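Long-range contact in ulvan Lyase-PL25 (Pseudoalteromonas sp. PLSV, PDB 5UAM), which degrades ulvan, the sulfated cell-wall polysaccharide of green seaweeds, as a lyase of polysaccharide lyase family 25: residues N172-R180 and V189-F200. Sequence-based numbering, arbitrary orientation.
With PO4 (phosphate ion), chain E.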
# COMPACT_ATOMS: atom_id res chain seq x y z
N ASN A 172 -19.21 5.80 -10.43
CA ASN A 172 -20.55 5.20 -10.43
C ASN A 172 -20.82 4.37 -9.19
O ASN A 172 -21.88 3.74 -9.09
CB ASN A 172 -20.78 4.38 -11.71
CG ASN A 172 -19.97 3.10 -11.74
OD1 ASN A 172 -19.16 2.83 -10.85
ND2 ASN A 172 -20.18 2.32 -12.78
N GLY A 173 -19.90 4.34 -8.23
CA GLY A 173 -20.05 3.58 -7.02
C GLY A 173 -19.51 2.17 -7.06
O GLY A 173 -19.48 1.52 -6.02
N ASP A 174 -19.11 1.68 -8.23
CA ASP A 174 -18.57 0.33 -8.29
C ASP A 174 -17.28 0.25 -7.49
O ASP A 174 -16.48 1.19 -7.45
CB ASP A 174 -18.28 -0.07 -9.74
CG ASP A 174 -19.54 -0.30 -10.58
OD1 ASP A 174 -20.69 -0.27 -10.05
OD2 ASP A 174 -19.38 -0.48 -11.82
N ILE A 175 -17.09 -0.90 -6.85
CA ILE A 175 -15.97 -1.13 -5.94
C ILE A 175 -15.09 -2.23 -6.52
O ILE A 175 -15.59 -3.31 -6.89
CB ILE A 175 -16.45 -1.52 -4.54
CG1 ILE A 175 -17.14 -0.32 -3.89
CG2 ILE A 175 -15.30 -2.04 -3.70
CD1 ILE A 175 -17.98 -0.70 -2.72
N TYR A 176 -13.79 -1.95 -6.60
CA TYR A 176 -12.81 -2.93 -7.02
C TYR A 176 -11.82 -3.17 -5.89
O TYR A 176 -11.23 -2.21 -5.38
CB TYR A 176 -12.04 -2.45 -8.26
CG TYR A 176 -12.90 -2.35 -9.48
CD1 TYR A 176 -13.71 -1.23 -9.71
CD2 TYR A 176 -12.93 -3.37 -10.43
CE1 TYR A 176 -14.50 -1.16 -10.84
CE2 TYR A 176 -13.72 -3.30 -11.54
CZ TYR A 176 -14.50 -2.19 -11.76
OH TYR A 176 -15.29 -2.11 -12.88
N LEU A 177 -11.64 -4.43 -5.52
CA LEU A 177 -10.66 -4.82 -4.52
C LEU A 177 -9.56 -5.59 -5.24
O LEU A 177 -9.83 -6.64 -5.82
CB LEU A 177 -11.26 -5.70 -3.42
CG LEU A 177 -10.29 -6.01 -2.28
CD1 LEU A 177 -10.06 -4.77 -1.44
CD2 LEU A 177 -10.88 -7.15 -1.41
N PHE A 178 -8.35 -5.04 -5.23
CA PHE A 178 -7.18 -5.65 -5.84
C PHE A 178 -6.34 -6.31 -4.76
O PHE A 178 -6.19 -5.77 -3.66
CB PHE A 178 -6.33 -4.58 -6.54
CG PHE A 178 -6.99 -3.98 -7.72
CD1 PHE A 178 -7.91 -2.97 -7.55
CD2 PHE A 178 -6.71 -4.42 -8.99
CE1 PHE A 178 -8.54 -2.40 -8.61
CE2 PHE A 178 -7.38 -3.86 -10.10
CZ PHE A 178 -8.29 -2.85 -9.87
N PHE A 179 -5.81 -7.49 -5.04
CA PHE A 179 -5.01 -8.23 -4.08
C PHE A 179 -4.30 -9.37 -4.79
O PHE A 179 -4.62 -9.74 -5.93
CB PHE A 179 -5.86 -8.77 -2.92
CG PHE A 179 -7.02 -9.61 -3.35
CD1 PHE A 179 -8.23 -9.04 -3.70
CD2 PHE A 179 -6.92 -10.99 -3.39
CE1 PHE A 179 -9.31 -9.81 -4.10
CE2 PHE A 179 -7.99 -11.77 -3.79
CZ PHE A 179 -9.20 -11.18 -4.14
N ARG A 180 -3.31 -9.94 -4.10
CA ARG A 180 -2.69 -11.19 -4.52
C ARG A 180 -3.53 -12.35 -4.03
O ARG A 180 -3.85 -12.44 -2.84
CB ARG A 180 -1.28 -11.27 -3.94
CG ARG A 180 -0.49 -12.50 -4.39
CD ARG A 180 0.91 -12.57 -3.83
NE ARG A 180 0.89 -12.78 -2.38
CZ ARG A 180 1.94 -12.57 -1.59
NH1 ARG A 180 3.10 -12.16 -2.09
NH2 ARG A 180 1.81 -12.76 -0.28
N VAL A 189 -5.25 -10.35 -8.73
CA VAL A 189 -6.63 -10.34 -9.18
C VAL A 189 -7.31 -9.07 -8.70
O VAL A 189 -6.84 -8.37 -7.81
CB VAL A 189 -7.42 -11.55 -8.64
CG1 VAL A 189 -6.74 -12.87 -9.00
CG2 VAL A 189 -7.59 -11.43 -7.13
N TYR A 190 -8.50 -8.85 -9.23
CA TYR A 190 -9.47 -8.00 -8.56
C TYR A 190 -10.79 -8.73 -8.40
O TYR A 190 -11.11 -9.66 -9.15
CB TYR A 190 -9.69 -6.67 -9.29
CG TYR A 190 -10.34 -6.77 -10.66
CD1 TYR A 190 -11.71 -6.87 -10.80
CD2 TYR A 190 -9.57 -6.76 -11.82
CE1 TYR A 190 -12.31 -6.95 -12.05
CE2 TYR A 190 -10.16 -6.85 -13.07
CZ TYR A 190 -11.53 -6.94 -13.19
OH TYR A 190 -12.10 -7.02 -14.45
N GLN A 191 -11.56 -8.30 -7.39
CA GLN A 191 -12.96 -8.64 -7.28
C GLN A 191 -13.78 -7.36 -7.33
O GLN A 191 -13.44 -6.36 -6.68
CB GLN A 191 -13.28 -9.42 -6.00
CG GLN A 191 -12.72 -10.82 -5.99
CD GLN A 191 -13.22 -11.65 -4.85
OE1 GLN A 191 -12.55 -11.83 -3.81
NE2 GLN A 191 -14.42 -12.19 -5.02
N LYS A 192 -14.85 -7.41 -8.11
CA LYS A 192 -15.70 -6.26 -8.41
C LYS A 192 -17.05 -6.40 -7.73
O LYS A 192 -17.68 -7.47 -7.78
CB LYS A 192 -15.90 -6.13 -9.92
CG LYS A 192 -16.81 -4.98 -10.37
CD LYS A 192 -17.02 -5.00 -11.88
CE LYS A 192 -17.95 -3.91 -12.29
NZ LYS A 192 -18.18 -3.91 -13.76
N SER A 193 -17.53 -5.32 -7.11
CA SER A 193 -18.87 -5.27 -6.53
C SER A 193 -19.61 -4.08 -7.09
O SER A 193 -19.08 -2.97 -7.11
CB SER A 193 -18.82 -5.15 -5.00
OG SER A 193 -20.12 -4.86 -4.49
N VAL A 194 -20.86 -4.30 -7.50
CA VAL A 194 -21.75 -3.25 -7.98
C VAL A 194 -22.87 -2.93 -6.98
O VAL A 194 -23.75 -2.11 -7.30
CB VAL A 194 -22.32 -3.55 -9.38
CG1 VAL A 194 -21.17 -3.75 -10.38
CG2 VAL A 194 -23.23 -4.77 -9.37
N ASP A 195 -22.86 -3.54 -5.79
CA ASP A 195 -23.91 -3.34 -4.80
C ASP A 195 -23.34 -2.85 -3.48
O ASP A 195 -23.77 -3.25 -2.39
CB ASP A 195 -24.77 -4.59 -4.62
CG ASP A 195 -23.98 -5.77 -4.09
OD1 ASP A 195 -22.76 -5.63 -3.84
OD2 ASP A 195 -24.60 -6.86 -3.90
N ASN A 196 -22.37 -1.93 -3.56
CA ASN A 196 -21.79 -1.30 -2.38
C ASN A 196 -21.05 -2.29 -1.50
O ASN A 196 -21.00 -2.14 -0.28
CB ASN A 196 -22.84 -0.51 -1.60
CG ASN A 196 -23.46 0.60 -2.42
OD1 ASN A 196 -22.81 1.15 -3.30
ND2 ASN A 196 -24.72 0.90 -2.17
N GLY A 197 -20.45 -3.30 -2.11
CA GLY A 197 -19.59 -4.21 -1.37
C GLY A 197 -20.31 -5.32 -0.66
O GLY A 197 -19.69 -6.04 0.13
N ARG A 198 -21.60 -5.50 -0.92
CA ARG A 198 -22.38 -6.55 -0.27
C ARG A 198 -22.20 -7.89 -0.96
O ARG A 198 -22.29 -8.93 -0.30
CB ARG A 198 -23.85 -6.14 -0.20
CG ARG A 198 -24.08 -4.83 0.54
CD ARG A 198 -23.74 -4.96 2.00
NE ARG A 198 -23.75 -3.67 2.69
CZ ARG A 198 -23.78 -3.53 4.01
NH1 ARG A 198 -23.83 -4.60 4.81
NH2 ARG A 198 -23.78 -2.32 4.54
N THR A 199 -21.94 -7.89 -2.27
CA THR A 199 -21.54 -9.10 -2.98
C THR A 199 -20.47 -8.75 -4.00
O THR A 199 -20.45 -7.66 -4.57
CB THR A 199 -22.71 -9.80 -3.68
OG1 THR A 199 -23.13 -9.02 -4.78
CG2 THR A 199 -23.88 -9.96 -2.75
N PHE A 200 -19.56 -9.70 -4.21
CA PHE A 200 -18.45 -9.54 -5.13
C PHE A 200 -18.50 -10.64 -6.16
O PHE A 200 -18.84 -11.79 -5.84
CB PHE A 200 -17.10 -9.61 -4.41
CG PHE A 200 -16.72 -8.34 -3.72
CD1 PHE A 200 -17.15 -8.09 -2.42
CD2 PHE A 200 -15.94 -7.40 -4.35
CE1 PHE A 200 -16.78 -6.91 -1.77
CE2 PHE A 200 -15.57 -6.23 -3.72
CZ PHE A 200 -16.00 -5.98 -2.43
P PO4 E . 5.20 -11.78 1.21
O1 PO4 E . 6.37 -12.73 1.32
O2 PO4 E . 5.04 -11.31 -0.18
O3 PO4 E . 5.55 -10.62 2.11
O4 PO4 E . 3.95 -12.53 1.66
O HOH W 1 -20.37 2.24 -3.44
O HOH W 2 -20.59 -0.99 -5.53
O HOH W 3 -20.35 -1.95 -13.81
O HOH W 4 -15.36 -3.78 -15.02
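Ile175, Leu177 and Phe179 pair with Ser193, Gln191 and Val189 through two backbone hydrogen bonds each, so six N-H groups and six carbonyls are satisfied between antiparallel strands; Ser193 N to Ile175 O, at 2.8 Å, is the shortest. The intervening residues turn their N-H and C=O groups outward: Tyr176 bonds to Ile168 and Phe178 to Gln166 on one flank, Tyr190 to Val204 on the other. Ser193 O, already bonded to Ile175 N, takes a second donor, a water that also donates to Gly173 O and accepts from Asn196 N; another joins Gly173 O to Asn196 OD1. Around the type I' turn, Ser193 OG accepts from Gly197 N and Asp195 OD1 from Thr199 N.

Lys192, with CG anti to the backbone N (chi1 178°) and the rest extended, runs alongside Tyr176 and lays CG over the ring face, 4.1 Å from its centroid. Its NZ stops 4.1 Å from Asp174 OD2, beyond salt-bridge range, and reaches it through a water; another links NZ to Tyr176 OH. Tyr176 turns its edge to the face of Tyr190 in an offset edge-to-face pair, Tyr176 CD2 nearest Tyr190 CD1, planes at 66°, while Tyr190 CB sits over Phe178. Replacing Tyr176 with an alanine would probably open a gap beside Tyr190 and leave Lys192 without its aromatic support and one water bridge.

On the opposite face, Val189 CG2 sits over the Phe179 ring. Gln191 OE1 lies 3.4 Å from Phe179 CZ, but its hydrogen bond is from Thr159 N, and NE2 donates to Ala201 O. Arg180 NE bonds to Gly182 O; NH1 and NH2 donate to phosphate O2 and O4, both at 2.9 Å. His99, His119, His184 and Tyr222 also hold this ion, probably from the crystallisation liquor, which appears to sit where substrate binds. The whole is an antiparallel beta hairpin of a beta-propeller, whose end carries Arg180, a substrate-binding residue, to the site.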